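Local coordinates for protein bifunctional enzyme IspD/IspF (Campylobacter jejuni, PDB 1W55) that catalyses two steps of non-mevalonate isoprenoid biosynthesis, transferring CMP from CTP to methylerythritol phosphate and cyclising the phosphorylated product to methylerythritol 2,4-cyclodiphosphate with release of CMP, at residues N324-H327 with D332-R335. Sequence-based numbering, arbitrary orientation.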
ATOM      1  N   ASN A 324      20.530 -12.673 -36.902  1.00 37.18           N
ATOM      2  CA  ASN A 324      20.583 -14.138 -36.806  1.00 37.53           C
ATOM      3  C   ASN A 324      20.739 -14.667 -35.361  1.00 37.52           C
ATOM      4  O   ASN A 324      20.101 -15.657 -34.988  1.00 38.90           O
ATOM      5  CB  ASN A 324      21.686 -14.696 -37.712  1.00 36.90           C
ATOM      6  CG  ASN A 324      21.439 -16.156 -38.115  1.00 42.85           C
ATOM      7  OD1 ASN A 324      20.303 -16.565 -38.389  1.00 47.01           O
ATOM      8  ND2 ASN A 324      22.503 -16.946 -38.140  1.00 45.76           N
ATOM      9  N   ILE A 325      21.572 -14.003 -34.554  1.00 37.04           N
ATOM     10  CA  ILE A 325      21.654 -14.294 -33.115  1.00 37.63           C
ATOM     11  C   ILE A 325      20.306 -14.091 -32.436  1.00 37.46           C
ATOM     12  O   ILE A 325      19.904 -14.906 -31.615  1.00 38.69           O
ATOM     13  CB  ILE A 325      22.738 -13.423 -32.390  1.00 37.96           C
ATOM     14  CG1 ILE A 325      24.152 -13.795 -32.843  1.00 36.05           C
ATOM     15  CG2 ILE A 325      22.617 -13.565 -30.850  1.00 36.22           C
ATOM     16  CD1 ILE A 325      25.219 -12.697 -32.539  1.00 26.60           C
ATOM     17  N   ALA A 326      19.618 -12.995 -32.765  1.00 37.92           N
ATOM     18  CA  ALA A 326      18.298 -12.716 -32.185  1.00 38.36           C
ATOM     19  C   ALA A 326      17.293 -13.824 -32.499  1.00 39.33           C
ATOM     20  O   ALA A 326      16.536 -14.238 -31.625  1.00 40.23           O
ATOM     21  CB  ALA A 326      17.754 -11.342 -32.664  1.00 36.14           C
ATOM     22  N   HIS A 327      17.280 -14.271 -33.756  1.00 40.02           N
ATOM     23  CA  HIS A 327      16.333 -15.283 -34.234  1.00 41.21           C
ATOM     24  C   HIS A 327      16.608 -16.643 -33.584  1.00 38.91           C
ATOM     25  O   HIS A 327      15.692 -17.289 -33.094  1.00 37.21           O
ATOM     26  CB  HIS A 327      16.377 -15.379 -35.772  1.00 41.61           C
ATOM     27  CG  HIS A 327      15.579 -16.517 -36.334  1.00 54.25           C
ATOM     28  ND1 HIS A 327      16.151 -17.716 -36.710  1.00 60.05           N
ATOM     29  CD2 HIS A 327      14.249 -16.642 -36.579  1.00 60.54           C
ATOM     30  CE1 HIS A 327      15.209 -18.527 -37.163  1.00 63.46           C
ATOM     31  NE2 HIS A 327      14.047 -17.901 -37.094  1.00 61.14           N
ATOM     32  N   ASP A 332      14.689 -10.082 -28.802  1.00 39.99           N
ATOM     33  CA  ASP A 332      14.516  -8.877 -29.589  1.00 40.73           C
ATOM     34  C   ASP A 332      15.888  -8.399 -30.074  1.00 39.79           C
ATOM     35  O   ASP A 332      16.879  -8.414 -29.322  1.00 38.85           O
ATOM     36  CB  ASP A 332      13.805  -7.799 -28.781  1.00 42.00           C
ATOM     37  CG  ASP A 332      12.293  -7.996 -28.751  1.00 49.39           C
ATOM     38  OD1 ASP A 332      11.649  -8.025 -29.834  1.00 59.10           O
ATOM     39  OD2 ASP A 332      11.659  -8.133 -27.693  1.00 50.31           O
ATOM     40  N   GLU A 333      15.919  -7.992 -31.336  1.00 36.66           N
ATOM     41  CA  GLU A 333      17.128  -7.595 -32.041  1.00 37.31           C
ATOM     42  C   GLU A 333      17.961  -6.517 -31.364  1.00 35.56           C
ATOM     43  O   GLU A 333      19.190  -6.573 -31.412  1.00 34.90           O
ATOM     44  CB  GLU A 333      16.765  -7.123 -33.449  1.00 37.71           C
ATOM     45  CG  GLU A 333      16.998  -8.152 -34.539  1.00 46.66           C
ATOM     46  CD  GLU A 333      16.164  -7.881 -35.793  1.00 60.58           C
ATOM     47  OE1 GLU A 333      15.418  -8.797 -36.229  1.00 61.69           O
ATOM     48  OE2 GLU A 333      16.249  -6.752 -36.337  1.00 57.97           O
ATOM     49  N   PHE A 334      17.306  -5.540 -30.738  1.00 33.19           N
ATOM     50  CA  PHE A 334      18.030  -4.438 -30.105  1.00 33.85           C
ATOM     51  C   PHE A 334      18.962  -4.869 -28.962  1.00 32.76           C
ATOM     52  O   PHE A 334      19.849  -4.115 -28.578  1.00 32.10           O
ATOM     53  CB  PHE A 334      17.072  -3.342 -29.623  1.00 33.33           C
ATOM     54  CG  PHE A 334      16.345  -3.672 -28.339  1.00 36.14           C
ATOM     55  CD1 PHE A 334      16.863  -3.273 -27.106  1.00 38.74           C
ATOM     56  CD2 PHE A 334      15.117  -4.330 -28.365  1.00 34.09           C
ATOM     57  CE1 PHE A 334      16.180  -3.556 -25.912  1.00 36.73           C
ATOM     58  CE2 PHE A 334      14.430  -4.612 -27.191  1.00 34.61           C
ATOM     59  CZ  PHE A 334      14.962  -4.229 -25.958  1.00 37.72           C
ATOM     60  N   ARG A 335      18.741  -6.069 -28.431  1.00 31.52           N
ATOM     61  CA  ARG A 335      19.526  -6.603 -27.318  1.00 32.80           C
ATOM     62  C   ARG A 335      20.875  -7.207 -27.732  1.00 32.20           C
ATOM     63  O   ARG A 335      21.597  -7.699 -26.874  1.00 33.30           O
ATOM     64  CB  ARG A 335      18.722  -7.671 -26.572  1.00 31.27           C
ATOM     65  CG  ARG A 335      17.511  -7.133 -25.871  1.00 32.26           C
ATOM     66  CD  ARG A 335      16.619  -8.198 -25.283  1.00 33.70           C
ATOM     67  NE  ARG A 335      15.474  -7.563 -24.633  1.00 36.98           N
ATOM     68  CZ  ARG A 335      15.525  -6.891 -23.481  1.00 41.95           C
ATOM     69  NH1 ARG A 335      16.672  -6.772 -22.794  1.00 28.49           N
ATOM     70  NH2 ARG A 335      14.412  -6.344 -23.004  1.00 38.05           N
TER
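Ala-326, on helix 318-329, faces Glu-333 where the chain has doubled back into a short 3-10 turn ahead of strand 336-341, and their CA atoms come within 5.3 Å of each other. The methyl group of Ala-326 points toward the turn and does the touching for the helix. Its CB rests against the start of the Glu-333 side chain, 3.8 Å from CG of that residue, and lies equally near its CA. The backbone C atom of Asp-332 borders the same methyl more loosely, with Asp-332 C 4.3 Å from Ala-326 CB. Glu-333 therefore meets the helix with its aliphatic root; beyond CG the chain runs on extended (chi2 158°) and carries the carboxylate past the methyl. No hydrogen bond crosses between the segments. The turn is closed from within, by Arg-335 N donating to Asp-332 O at 3.1 Å.

Ile-325 is buried against Ile-303 and Ile-305 of strand 298-308 and against helix 248-260, while Arg-335 makes backbone hydrogen bonds with Ile-303 just ahead of strand 336-341. Arg-335 CG lies over one face of the Phe-334 ring, off-centre toward its rim, and the side chain then carries its guanidinium past the ring, whose CZ sits 3.4 Å above the guanidinium plane of Arg-335; the two groups are inclined, not stacked flat. Phe-334 stacks on Phe-63 of a second subunit, and Arg-335 NH1 forms a salt bridge with Glu-209 of that subunit.

The helix-to-strand connection of the cyclodiphosphate synthase region thus folds back on its own helix through a small apolar contact, one methyl against backbone and methylene carbons, whereas Phe-334 and Arg-335 meet the second subunit, Arg-335 NH1 also bonding Ile-301 O of its own chain.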